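Local coordinates for protein alpha-L-rhamnosidase (Streptomyces avermitilis, PDB 3W5M) that hydrolyses terminal non-reducing alpha-L-rhamnose residues, releasing L-rhamnose from citrus flavonoids and gum arabic, and binds L-rhamnose through a separate calcium-dependent carbohydrate-binding module, at residues A[646-651]-A[703-708]; A[614-619]-A[925-930]; A[651-656]-A[932-937]; A[818-823]-A[858-863]. One frame throughout, in Å; residues are numbered along the deposited sequence.

Contact 1 of 4, residues A[646-651]-A[703-708]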
loop_
_atom_site.group_PDB
_atom_site.type_symbol
_atom_site.label_atom_id
_atom_site.label_comp_id
_atom_site.label_asym_id
_atom_site.label_seq_id
_atom_site.Cartn_x
_atom_site.Cartn_y
_atom_site.Cartn_z
ATOM N N VAL A 646 5.575 -1.247 -14.387
ATOM C CA VAL A 646 6.305 -2.456 -14.753
ATOM C C VAL A 646 5.686 -3.756 -14.202
ATOM O O VAL A 646 5.758 -4.798 -14.849
ATOM C CB VAL A 646 7.828 -2.328 -14.453
ATOM C CG1 VAL A 646 8.364 -0.982 -14.948
ATOM C CG2 VAL A 646 8.132 -2.478 -12.981
ATOM N N PHE A 647 5.075 -3.686 -13.018
ATOM C CA PHE A 647 4.609 -4.883 -12.323
ATOM C C PHE A 647 3.152 -5.290 -12.584
ATOM O O PHE A 647 2.786 -6.443 -12.315
ATOM C CB PHE A 647 4.863 -4.746 -10.811
ATOM C CG PHE A 647 4.590 -6.001 -10.023
ATOM C CD1 PHE A 647 5.442 -7.117 -10.154
ATOM C CD2 PHE A 647 3.519 -6.080 -9.132
ATOM C CE1 PHE A 647 5.233 -8.266 -9.407
ATOM C CE2 PHE A 647 3.293 -7.252 -8.404
ATOM C CZ PHE A 647 4.153 -8.341 -8.531
ATOM N N ALA A 648 2.336 -4.377 -13.119
ATOM C CA ALA A 648 0.895 -4.653 -13.255
ATOM C C ALA A 648 0.520 -5.971 -13.939
ATOM O O ALA A 648 -0.321 -6.690 -13.435
ATOM C CB ALA A 648 0.140 -3.475 -13.856
ATOM N N PRO A 649 1.145 -6.310 -15.090
ATOM C CA PRO A 649 0.756 -7.568 -15.721
ATOM C C PRO A 649 1.027 -8.797 -14.850
ATOM O O PRO A 649 0.234 -9.714 -14.841
ATOM C CB PRO A 649 1.603 -7.583 -16.995
ATOM C CG PRO A 649 1.790 -6.132 -17.288
ATOM C CD PRO A 649 2.078 -5.550 -15.935
ATOM N N THR A 650 2.132 -8.797 -14.104
ATOM C CA THR A 650 2.416 -9.893 -13.192
ATOM C C THR A 650 1.376 -9.900 -12.039
ATOM O O THR A 650 0.836 -10.945 -11.696
ATOM C CB THR A 650 3.854 -9.771 -12.647
ATOM O OG1 THR A 650 4.777 -9.929 -13.728
ATOM C CG2 THR A 650 4.152 -10.859 -11.610
ATOM N N ALA A 651 1.132 -8.734 -11.455
ATOM C CA ALA A 651 0.171 -8.554 -10.349
ATOM C C ALA A 651 -1.196 -9.104 -10.705
ATOM O O ALA A 651 -1.854 -9.720 -9.866
ATOM C CB ALA A 651 0.041 -7.074 -10.001
ATOM N N PRO A 703 -4.280 0.586 -17.114
ATOM C CA PRO A 703 -5.590 0.219 -17.667
ATOM C C PRO A 703 -5.482 -0.873 -18.719
ATOM O O PRO A 703 -6.306 -1.796 -18.768
ATOM C CB PRO A 703 -6.102 1.532 -18.264
ATOM C CG PRO A 703 -5.442 2.583 -17.436
ATOM C CD PRO A 703 -4.094 2.047 -17.087
ATOM N N TRP A 704 -4.452 -0.805 -19.574
ATOM C CA TRP A 704 -4.318 -1.836 -20.587
ATOM C C TRP A 704 -4.030 -3.200 -19.984
ATOM O O TRP A 704 -4.593 -4.210 -20.413
ATOM C CB TRP A 704 -3.228 -1.474 -21.619
ATOM C CG TRP A 704 -3.232 -2.421 -22.771
ATOM C CD1 TRP A 704 -2.287 -3.361 -23.071
ATOM C CD2 TRP A 704 -4.258 -2.543 -23.771
ATOM N NE1 TRP A 704 -2.650 -4.055 -24.212
ATOM C CE2 TRP A 704 -3.852 -3.580 -24.663
ATOM C CE3 TRP A 704 -5.479 -1.877 -24.005
ATOM C CZ2 TRP A 704 -4.627 -3.976 -25.765
ATOM C CZ3 TRP A 704 -6.256 -2.267 -25.116
ATOM C CH2 TRP A 704 -5.815 -3.308 -25.981
ATOM N N ALA A 705 -3.154 -3.233 -18.984
ATOM C CA ALA A 705 -2.872 -4.484 -18.299
ATOM C C ALA A 705 -4.149 -5.081 -17.659
ATOM O O ALA A 705 -4.375 -6.286 -17.757
ATOM C CB ALA A 705 -1.738 -4.290 -17.275
ATOM N N LEU A 706 -4.994 -4.246 -17.052
ATOM C CA LEU A 706 -6.264 -4.736 -16.461
ATOM C C LEU A 706 -7.196 -5.219 -17.562
ATOM O O LEU A 706 -7.829 -6.242 -17.446
ATOM C CB LEU A 706 -6.964 -3.676 -15.622
ATOM C CG LEU A 706 -6.272 -3.115 -14.366
ATOM C CD1 LEU A 706 -7.047 -1.994 -13.684
ATOM C CD2 LEU A 706 -5.988 -4.230 -13.339
ATOM N N TYR A 707 -7.218 -4.509 -18.672
ATOM C CA TYR A 707 -8.037 -4.961 -19.781
ATOM C C TYR A 707 -7.602 -6.340 -20.325
ATOM O O TYR A 707 -8.444 -7.231 -20.536
ATOM C CB TYR A 707 -8.092 -3.900 -20.876
ATOM C CG TYR A 707 -8.934 -4.361 -22.021
ATOM C CD1 TYR A 707 -10.327 -4.475 -21.865
ATOM C CD2 TYR A 707 -8.368 -4.713 -23.244
ATOM C CE1 TYR A 707 -11.129 -4.905 -22.908
ATOM C CE2 TYR A 707 -9.171 -5.137 -24.300
ATOM C CZ TYR A 707 -10.546 -5.233 -24.110
ATOM O OH TYR A 707 -11.385 -5.661 -25.124
ATOM N N GLN A 708 -6.305 -6.529 -20.548
ATOM C CA GLN A 708 -5.770 -7.821 -20.950
ATOM C C GLN A 708 -6.109 -8.964 -19.966
ATOM O O GLN A 708 -6.519 -10.062 -20.382
ATOM C CB GLN A 708 -4.257 -7.721 -21.159
ATOM C CG GLN A 708 -3.934 -6.928 -22.408
ATOM C CD GLN A 708 -4.440 -7.647 -23.650
ATOM O OE1 GLN A 708 -4.113 -8.817 -23.874
ATOM N NE2 GLN A 708 -5.269 -6.972 -24.432
#
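Ala705 sets its single methyl group between two residues of the facing helix, and the contact across the segments is wholly apolar. Its CB lies 4.0 Å from Ala648 CB, so that two methyls meet tip to tip, each carried on a bond directed at the other helix. The same CB lies 4.0 Å from Pro649 CG, where it meets the outer corner of the pyrrolidine ring. Small residues suit both sides: two methyls and a compact proline ring are all that meet here, and the backbones come close, Pro649 CA and Ala705 CA being 5.4 Å apart.

Between the two segments the backbones share no bond; each keeps its own helical pattern. Pro649 has no N-H to offer to the turn before, and the helix is kinked there; Ala651 N to Phe647 O, at 3.0 Å, carries the helical pattern onward. On the other side, Gln708 N bonds to Trp704 O at 2.9 Å.

The remaining faces of the two helices serve different neighbours. Phe647 stacks on Tyr917 and touches helix 607-622, while Trp704 packs against helix 756-777. Close pairing of helices 641-654 and 698-710 belongs to the (alpha/alpha)6-barrel of this glycoside hydrolase, in which helix 641-654 also carries the rhamnose-binding Asp643.

Contact 2 of 4, residues A[614-619]-A[925-930]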
loop_
_atom_site.group_PDB
_atom_site.type_symbol
_atom_site.label_atom_id
_atom_site.label_comp_id
_atom_site.label_asym_id
_atom_site.label_seq_id
_atom_site.Cartn_x
_atom_site.Cartn_y
_atom_site.Cartn_z
ATOM N N SER A 614 6.993 -17.718 -4.919
ATOM C CA SER A 614 6.626 -17.333 -3.546
ATOM C C SER A 614 7.051 -15.882 -3.248
ATOM O O SER A 614 6.246 -15.082 -2.742
ATOM C CB SER A 614 7.264 -18.277 -2.528
ATOM O OG SER A 614 6.785 -17.954 -1.222
ATOM N N ASN A 615 8.283 -15.531 -3.599
ATOM C CA ASN A 615 8.830 -14.191 -3.349
ATOM C C ASN A 615 8.057 -13.098 -4.084
ATOM O O ASN A 615 7.802 -12.018 -3.534
ATOM C CB ASN A 615 10.322 -14.127 -3.678
ATOM C CG ASN A 615 11.181 -14.970 -2.735
ATOM O OD1 ASN A 615 10.673 -15.697 -1.868
ATOM N ND2 ASN A 615 12.489 -14.875 -2.901
ATOM N N ILE A 616 7.716 -13.372 -5.339
ATOM C CA ILE A 616 6.843 -12.488 -6.117
ATOM C C ILE A 616 5.508 -12.190 -5.395
ATOM O O ILE A 616 5.123 -11.031 -5.298
ATOM C CB ILE A 616 6.567 -13.069 -7.527
ATOM C CG1 ILE A 616 7.867 -13.046 -8.340
ATOM C CG2 ILE A 616 5.496 -12.250 -8.255
ATOM C CD1 ILE A 616 7.834 -13.939 -9.565
ATOM N N THR A 617 4.827 -13.232 -4.941
ATOM C CA THR A 617 3.507 -13.093 -4.295
ATOM C C THR A 617 3.654 -12.408 -2.956
ATOM O O THR A 617 2.747 -11.697 -2.518
ATOM C CB THR A 617 2.730 -14.416 -4.144
ATOM O OG1 THR A 617 3.367 -15.281 -3.183
ATOM C CG2 THR A 617 2.602 -15.149 -5.510
ATOM N N TRP A 618 4.799 -12.599 -2.298
ATOM C CA TRP A 618 5.037 -11.879 -1.040
ATOM C C TRP A 618 5.395 -10.404 -1.276
ATOM O O TRP A 618 4.970 -9.548 -0.518
ATOM C CB TRP A 618 6.060 -12.620 -0.143
ATOM C CG TRP A 618 5.469 -13.758 0.636
ATOM C CD1 TRP A 618 5.438 -15.064 0.281
ATOM C CD2 TRP A 618 4.766 -13.661 1.888
ATOM N NE1 TRP A 618 4.772 -15.799 1.237
ATOM C CE2 TRP A 618 4.360 -14.963 2.240
ATOM C CE3 TRP A 618 4.447 -12.587 2.744
ATOM C CZ2 TRP A 618 3.650 -15.251 3.434
ATOM C CZ3 TRP A 618 3.734 -12.859 3.926
ATOM C CH2 TRP A 618 3.349 -14.189 4.255
ATOM N N GLY A 619 6.203 -10.095 -2.303
ATOM C CA GLY A 619 6.497 -8.721 -2.651
ATOM C C GLY A 619 5.233 -7.992 -3.086
ATOM O O GLY A 619 5.033 -6.818 -2.750
ATOM N N TRP A 925 6.408 -13.767 -17.256
ATOM C CA TRP A 925 7.077 -14.658 -18.212
ATOM C C TRP A 925 6.955 -16.123 -17.790
ATOM O O TRP A 925 6.670 -16.996 -18.604
ATOM C CB TRP A 925 8.537 -14.253 -18.441
ATOM C CG TRP A 925 9.201 -15.121 -19.501
ATOM C CD1 TRP A 925 9.297 -14.849 -20.855
ATOM C CD2 TRP A 925 9.825 -16.408 -19.301
ATOM N NE1 TRP A 925 9.959 -15.893 -21.496
ATOM C CE2 TRP A 925 10.285 -16.855 -20.571
ATOM C CE3 TRP A 925 10.056 -17.219 -18.171
ATOM C CZ2 TRP A 925 10.954 -18.078 -20.740
ATOM C CZ3 TRP A 925 10.722 -18.437 -18.342
ATOM C CH2 TRP A 925 11.164 -18.851 -19.617
ATOM N N MET A 926 7.127 -16.401 -16.500
ATOM C CA MET A 926 6.959 -17.739 -16.023
ATOM C C MET A 926 5.528 -18.244 -16.226
ATOM O O MET A 926 5.327 -19.406 -16.586
ATOM C CB MET A 926 7.334 -17.829 -14.534
ATOM C CG MET A 926 8.781 -17.512 -14.220
ATOM S SD MET A 926 9.346 -18.346 -12.711
ATOM C CE MET A 926 8.275 -17.519 -11.528
ATOM N N TYR A 927 4.534 -17.391 -15.972
ATOM C CA TYR A 927 3.158 -17.855 -15.964
ATOM C C TYR A 927 2.730 -18.112 -17.402
ATOM O O TYR A 927 2.075 -19.112 -17.667
ATOM C CB TYR A 927 2.219 -16.858 -15.227
ATOM C CG TYR A 927 2.726 -16.497 -13.843
ATOM C CD1 TYR A 927 3.420 -17.433 -13.058
ATOM C CD2 TYR A 927 2.553 -15.219 -13.329
ATOM C CE1 TYR A 927 3.906 -17.099 -11.796
ATOM C CE2 TYR A 927 3.058 -14.875 -12.074
ATOM C CZ TYR A 927 3.711 -15.828 -11.307
ATOM O OH TYR A 927 4.195 -15.469 -10.055
ATOM N N ALA A 928 3.190 -17.250 -18.311
ATOM C CA ALA A 928 2.855 -17.348 -19.740
ATOM C C ALA A 928 3.593 -18.487 -20.453
ATOM O O ALA A 928 3.027 -19.120 -21.337
ATOM C CB ALA A 928 3.090 -16.019 -20.444
ATOM N N ASN A 929 4.818 -18.787 -20.019
ATOM C CA ASN A 929 5.714 -19.700 -20.770
ATOM C C ASN A 929 6.061 -21.017 -20.103
ATOM O O ASN A 929 6.218 -22.041 -20.783
ATOM C CB ASN A 929 6.980 -18.966 -21.148
ATOM C CG ASN A 929 6.706 -17.737 -21.980
ATOM O OD1 ASN A 929 6.845 -16.613 -21.509
ATOM N ND2 ASN A 929 6.300 -17.941 -23.223
ATOM N N ILE A 930 6.159 -21.029 -18.776
ATOM C CA ILE A 930 6.407 -22.283 -18.093
ATOM C C ILE A 930 5.067 -22.915 -17.789
ATOM O O ILE A 930 4.834 -24.082 -18.106
ATOM C CB ILE A 930 7.286 -22.120 -16.814
ATOM C CG1 ILE A 930 8.611 -21.446 -17.179
ATOM C CG2 ILE A 930 7.459 -23.479 -16.117
ATOM C CD1 ILE A 930 9.496 -21.030 -16.010
#
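The ring of Tyr927 reaches toward helix 607-622 and meets other aromatic residues on its way: Tyr653 packs with it edge-to-face, and Phe600 meets it with the planes at about 35°. At the end of the ring, the phenol oxygen comes up against Ile616. Tyr927 OH lies 3.9 Å from Ile616 CG2 and 4.0 Å from Ile616 CD1, so both branches of the isoleucine pack against it. The hydroxyl's polar need is met by a hydrogen bond with His613 ND1, which makes an apolar neighbour acceptable here.

Met926 adds a second, purely apolar touch. Its chain bends at the thioether (chi3 -65°) and brings Met926 CE to 4.1 Å from Ile616 CD1; the two side chains cross obliquely. A branched isoleucine suits this place because it can meet the tyrosine and the methionine at once.

On the next residue, Thr617 OG1 donates back to Ser614 O at 2.9 Å, tilted 25° from the carbonyl plane, and that oxygen also accepts from Trp618 N.

Helix 641-654 flanks the contact, with Thr650 against Ile616 and Thr654 against Tyr927, while helix 867-875 packs on Trp925 and Ile930 O bonds to Trp971 NE1 on strand 965-974.

Contact 3 of 4, residues A[651-656]-A[932-937]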
loop_
_atom_site.group_PDB
_atom_site.type_symbol
_atom_site.label_atom_id
_atom_site.label_comp_id
_atom_site.label_asym_id
_atom_site.label_seq_id
_atom_site.Cartn_x
_atom_site.Cartn_y
_atom_site.Cartn_z
ATOM N N ALA A 651 1.132 -8.734 -11.455
ATOM C CA ALA A 651 0.171 -8.554 -10.349
ATOM C C ALA A 651 -1.196 -9.104 -10.705
ATOM O O ALA A 651 -1.854 -9.720 -9.866
ATOM C CB ALA A 651 0.041 -7.074 -10.001
ATOM N N ALA A 652 -1.617 -8.887 -11.956
ATOM C CA ALA A 652 -2.927 -9.371 -12.420
ATOM C C ALA A 652 -3.017 -10.883 -12.660
ATOM O O ALA A 652 -4.126 -11.407 -12.867
ATOM C CB ALA A 652 -3.377 -8.610 -13.665
ATOM N N TYR A 653 -1.878 -11.593 -12.664
ATOM C CA TYR A 653 -1.919 -13.046 -12.581
ATOM C C TYR A 653 -2.116 -13.489 -11.127
ATOM O O TYR A 653 -2.959 -14.350 -10.828
ATOM C CB TYR A 653 -0.606 -13.654 -13.091
ATOM C CG TYR A 653 -0.459 -13.886 -14.593
ATOM C CD1 TYR A 653 -0.989 -15.031 -15.206
ATOM C CD2 TYR A 653 0.281 -13.023 -15.370
ATOM C CE1 TYR A 653 -0.816 -15.269 -16.580
ATOM C CE2 TYR A 653 0.464 -13.256 -16.743
ATOM C CZ TYR A 653 -0.082 -14.385 -17.334
ATOM O OH TYR A 653 0.120 -14.616 -18.702
ATOM N N THR A 654 -1.336 -12.913 -10.222
ATOM C CA THR A 654 -1.181 -13.538 -8.910
ATOM C C THR A 654 -2.240 -13.175 -7.866
ATOM O O THR A 654 -2.497 -13.980 -6.991
ATOM C CB THR A 654 0.217 -13.333 -8.357
ATOM O OG1 THR A 654 0.631 -12.024 -8.719
ATOM C CG2 THR A 654 1.191 -14.349 -9.002
ATOM N N MET A 655 -2.849 -11.993 -7.961
ATOM C CA MET A 655 -4.007 -11.658 -7.108
ATOM C C MET A 655 -5.067 -11.004 -7.972
ATOM O O MET A 655 -4.755 -10.441 -9.035
ATOM C CB MET A 655 -3.626 -10.654 -6.028
ATOM C CG MET A 655 -2.595 -11.151 -5.047
ATOM S SD MET A 655 -2.108 -9.912 -3.827
ATOM C CE MET A 655 -3.537 -9.831 -2.726
ATOM N N GLU A 656 -6.315 -11.103 -7.540
ATOM C CA GLU A 656 -7.369 -10.307 -8.154
ATOM C C GLU A 656 -7.021 -8.838 -7.888
ATOM O O GLU A 656 -7.113 -8.351 -6.769
ATOM C CB GLU A 656 -8.752 -10.680 -7.621
ATOM C CG GLU A 656 -9.877 -9.870 -8.291
ATOM C CD GLU A 656 -10.261 -8.608 -7.521
ATOM O OE1 GLU A 656 -10.736 -8.733 -6.369
ATOM O OE2 GLU A 656 -10.109 -7.468 -8.057
ATOM N N GLY A 932 2.355 -21.777 -19.217
ATOM C CA GLY A 932 1.692 -21.781 -20.520
ATOM C C GLY A 932 0.258 -21.277 -20.459
ATOM O O GLY A 932 -0.645 -21.881 -21.050
ATOM N N ILE A 933 0.050 -20.168 -19.743
ATOM C CA ILE A 933 -1.286 -19.574 -19.579
ATOM C C ILE A 933 -1.174 -18.102 -19.902
ATOM O O ILE A 933 -0.539 -17.352 -19.163
ATOM C CB ILE A 933 -1.837 -19.748 -18.138
ATOM C CG1 ILE A 933 -2.046 -21.232 -17.825
ATOM C CG2 ILE A 933 -3.140 -18.949 -17.962
ATOM C CD1 ILE A 933 -2.558 -21.524 -16.418
ATOM N N ALA A 934 -1.757 -17.677 -21.022
ATOM C CA ALA A 934 -1.657 -16.277 -21.456
ATOM C C ALA A 934 -2.931 -15.915 -22.207
ATOM O O ALA A 934 -3.566 -16.789 -22.741
ATOM C CB ALA A 934 -0.439 -16.071 -22.351
ATOM N N PRO A 935 -3.328 -14.638 -22.206
ATOM C CA PRO A 935 -4.610 -14.355 -22.883
ATOM C C PRO A 935 -4.448 -14.167 -24.398
ATOM O O PRO A 935 -3.738 -13.268 -24.823
ATOM C CB PRO A 935 -5.073 -13.062 -22.220
ATOM C CG PRO A 935 -3.826 -12.393 -21.736
ATOM C CD PRO A 935 -2.806 -13.466 -21.466
ATOM N N GLY A 936 -5.102 -15.017 -25.191
ATOM C CA GLY A 936 -5.181 -14.828 -26.652
ATOM C C GLY A 936 -6.148 -13.724 -27.049
ATOM O O GLY A 936 -5.925 -12.993 -28.022
ATOM N N ARG A 937 -7.239 -13.609 -26.302
ATOM C CA ARG A 937 -8.108 -12.448 -26.396
ATOM C C ARG A 937 -8.255 -11.875 -24.987
ATOM O O ARG A 937 -8.093 -12.601 -24.006
ATOM C CB ARG A 937 -9.490 -12.823 -26.945
ATOM C CG ARG A 937 -9.523 -13.142 -28.441
ATOM C CD ARG A 937 -10.940 -13.535 -28.876
ATOM N NE ARG A 937 -11.934 -12.529 -28.466
ATOM C CZ ARG A 937 -13.230 -12.762 -28.251
ATOM N NH1 ARG A 937 -13.750 -13.979 -28.402
ATOM N NH2 ARG A 937 -14.011 -11.763 -27.876
#
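Tyr653 extends from the last turn of helix 641-654 to the chain at Ile933. Its CB points toward the segment 932-937, and with CG anti to the carbonyl carbon (chi1 -85°) the ring projects away from the helix in that direction. The ring of Phe600 stands nearly perpendicular to it, with the planes at about 85°. Farther out, CE1 comes to 3.3 Å from Ile933 O, which lies at the ring edge and near its plane. The tip, Tyr653 OH, donates to Ile933 O at 2.9 Å; the bond lies in the carbonyl plane on a lone pair, with a C=O...donor angle of 143°.

This is a junction between domains: the helix belongs to the (alpha/alpha)6-barrel, whereas Ala934 and Pro935 form an outermost strand of a C-terminal sheet, antiparallel to strand 942-945. Gly932, just after helix 923-929, has positive phi, a conformation that favours glycine as the chain turns toward the sheet.

Beyond its hydrogen bond, Tyr653 OH packs 3.7 Å from Ala934 CA and 4.2 Å from Pro935 CD. A phenylalanine here, lacking the hydroxyl, would probably leave the Ile933 carbonyl without this donor and the contact with Ala934 and Pro935 less close. Tyrosine suits the place because its length spans the interval and its end is polar. Tyr940 lines the same junction, touching Tyr653, Ile933 and Pro935.

Contact 4 of 4, residues A[818-823]-A[858-863]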
loop_
_atom_site.group_PDB
_atom_site.type_symbol
_atom_site.label_atom_id
_atom_site.label_comp_id
_atom_site.label_asym_id
_atom_site.label_seq_id
_atom_site.Cartn_x
_atom_site.Cartn_y
_atom_site.Cartn_z
ATOM N N THR A 818 12.996 -1.452 -27.616
ATOM C CA THR A 818 12.673 -1.250 -29.025
ATOM C C THR A 818 12.037 -2.481 -29.637
ATOM O O THR A 818 11.099 -2.331 -30.425
ATOM C CB THR A 818 13.909 -0.842 -29.848
ATOM O OG1 THR A 818 14.908 -1.871 -29.737
ATOM C CG2 THR A 818 14.434 0.468 -29.332
ATOM N N LEU A 819 12.512 -3.679 -29.281
ATOM C CA LEU A 819 11.898 -4.912 -29.771
ATOM C C LEU A 819 10.499 -5.101 -29.181
ATOM O O LEU A 819 9.545 -5.450 -29.898
ATOM C CB LEU A 819 12.772 -6.134 -29.497
ATOM C CG LEU A 819 14.022 -6.145 -30.384
ATOM C CD1 LEU A 819 15.044 -7.067 -29.747
ATOM C CD2 LEU A 819 13.670 -6.583 -31.812
ATOM N N SER A 820 10.379 -4.838 -27.881
ATOM C CA SER A 820 9.102 -4.991 -27.176
ATOM C C SER A 820 7.985 -4.092 -27.727
ATOM O O SER A 820 6.856 -4.548 -27.904
ATOM C CB SER A 820 9.275 -4.684 -25.683
ATOM O OG SER A 820 8.126 -5.123 -24.988
ATOM N N MET A 821 8.307 -2.832 -27.953
ATOM C CA MET A 821 7.351 -1.799 -28.327
ATOM C C MET A 821 7.195 -1.674 -29.844
ATOM O O MET A 821 6.526 -0.764 -30.326
ATOM C CB MET A 821 7.725 -0.448 -27.711
ATOM C CG MET A 821 7.720 -0.467 -26.177
ATOM S SD MET A 821 8.389 1.028 -25.453
ATOM C CE MET A 821 8.020 0.712 -23.707
ATOM N N ASN A 822 7.810 -2.607 -30.561
ATOM C CA ASN A 822 7.719 -2.708 -32.027
ATOM C C ASN A 822 8.241 -1.458 -32.698
ATOM O O ASN A 822 7.623 -0.921 -33.631
ATOM C CB ASN A 822 6.285 -3.084 -32.455
ATOM C CG ASN A 822 5.827 -4.391 -31.822
ATOM O OD1 ASN A 822 6.538 -5.387 -31.879
ATOM N ND2 ASN A 822 4.655 -4.382 -31.180
ATOM N N LEU A 823 9.407 -1.003 -32.211
ATOM C CA LEU A 823 10.018 0.214 -32.699
ATOM C C LEU A 823 11.132 -0.046 -33.726
ATOM O O LEU A 823 11.368 0.811 -34.553
ATOM C CB LEU A 823 10.500 1.102 -31.556
ATOM C CG LEU A 823 9.347 1.552 -30.625
ATOM C CD1 LEU A 823 9.880 2.259 -29.394
ATOM C CD2 LEU A 823 8.327 2.446 -31.317
ATOM N N LEU A 858 12.769 -11.171 -20.722
ATOM C CA LEU A 858 12.541 -12.570 -21.034
ATOM C C LEU A 858 11.473 -12.720 -22.130
ATOM O O LEU A 858 11.632 -13.565 -23.034
ATOM C CB LEU A 858 12.252 -13.437 -19.790
ATOM C CG LEU A 858 13.323 -13.621 -18.689
ATOM C CD1 LEU A 858 13.024 -14.829 -17.818
ATOM C CD2 LEU A 858 14.737 -13.747 -19.261
ATOM N N PRO A 859 10.387 -11.905 -22.081
ATOM C CA PRO A 859 9.410 -11.947 -23.201
ATOM C C PRO A 859 10.014 -11.633 -24.605
ATOM O O PRO A 859 9.746 -12.367 -25.566
ATOM C CB PRO A 859 8.380 -10.882 -22.798
ATOM C CG PRO A 859 8.413 -10.919 -21.305
ATOM C CD PRO A 859 9.892 -11.056 -20.977
ATOM N N VAL A 860 10.818 -10.581 -24.707
ATOM C CA VAL A 860 11.507 -10.239 -25.970
ATOM C C VAL A 860 12.422 -11.377 -26.439
ATOM O O VAL A 860 12.411 -11.748 -27.625
ATOM C CB VAL A 860 12.263 -8.915 -25.843
ATOM C CG1 VAL A 860 13.352 -8.781 -26.892
ATOM C CG2 VAL A 860 11.292 -7.750 -25.931
ATOM N N LEU A 861 13.187 -11.946 -25.510
ATOM C CA LEU A 861 14.037 -13.099 -25.809
ATOM C C LEU A 861 13.217 -14.263 -26.390
ATOM O O LEU A 861 13.626 -14.875 -27.364
ATOM C CB LEU A 861 14.854 -13.541 -24.579
ATOM C CG LEU A 861 16.035 -12.665 -24.159
ATOM C CD1 LEU A 861 16.580 -13.155 -22.822
ATOM C CD2 LEU A 861 17.142 -12.691 -25.211
ATOM N N THR A 862 12.055 -14.539 -25.806
ATOM C CA THR A 862 11.192 -15.605 -26.287
ATOM C C THR A 862 10.562 -15.248 -27.634
ATOM O O THR A 862 10.434 -16.119 -28.503
ATOM C CB THR A 862 10.079 -15.957 -25.279
ATOM O OG1 THR A 862 10.602 -16.823 -24.263
ATOM C CG2 THR A 862 8.929 -16.701 -25.975
ATOM N N ASP A 863 10.186 -13.984 -27.805
ATOM C CA ASP A 863 9.515 -13.546 -29.037
ATOM C C ASP A 863 10.420 -13.694 -30.237
ATOM O O ASP A 863 9.955 -13.943 -31.340
ATOM C CB ASP A 863 9.127 -12.076 -28.978
ATOM C CG ASP A 863 7.911 -11.809 -28.122
ATOM O OD1 ASP A 863 7.152 -12.748 -27.772
ATOM O OD2 ASP A 863 7.720 -10.616 -27.802
HETATM O O HOH W 1 9.161 -8.302 -29.329
#
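A Schellman motif ends helix 812-820 just where Leu819 and Ser820 meet Val860 of helix 854-863. Leu823 N returns to Thr818 O at 2.8 Å, and Asn822 N makes a weak bond to Leu819 O; Asn822, the C-prime residue, takes the positive phi that the motif requires.

Val860 divides its two methyls between the neighbouring residues. CG1, anti to the backbone N (chi1 159°), packs 3.7 Å from Leu819 CD1 and 3.8 Å from Leu819 CB, the two side chains crossing at about a right angle. CG2 sits 3.7 Å from Ser820 CB and also touches that residue's backbone N. Both helices are part of the (alpha/alpha)6-barrel, and Leu836 of helix 829-842 also packs on Val860. With both branches gone, as in an alanine, a gap is likely to open beside Leu819 CD1 and Ser820 CB.

Serine is compact enough to let Val860 come close, and its OG turns to Arg856 NH1 for a hydrogen bond. A water lies 2.9 Å from Leu819 O and 3.1 Å from Asp863 OD2, able to donate to either, although it has more acceptors within range than protons. Arg829 NH1 also bonds to Leu819 O, a carbonyl at the helix end.

In the fold
From the N terminus, contact 2 opens first, on helix 607-622, and closes more than three hundred residues later on helix 923-929; contacts 1 and 4 both fall within that span. Contact 1 closes at 703-708, well before contact 4 opens at 818-823, so these two stand in series. Contact 3 starts on the same helix as contact 1, 641-654, at Ala651, where the first segment of contact 1 ends, and closes beyond contact 2 at 932-937; it therefore crosses both, and it encloses contact 4. Contacts 1, 2 and 4 join helices within the barrel, whereas contact 3 ties the barrel to the C-terminal sheet. Trp925 NE1, close to Thr862 OG1, connects contacts 2 and 4.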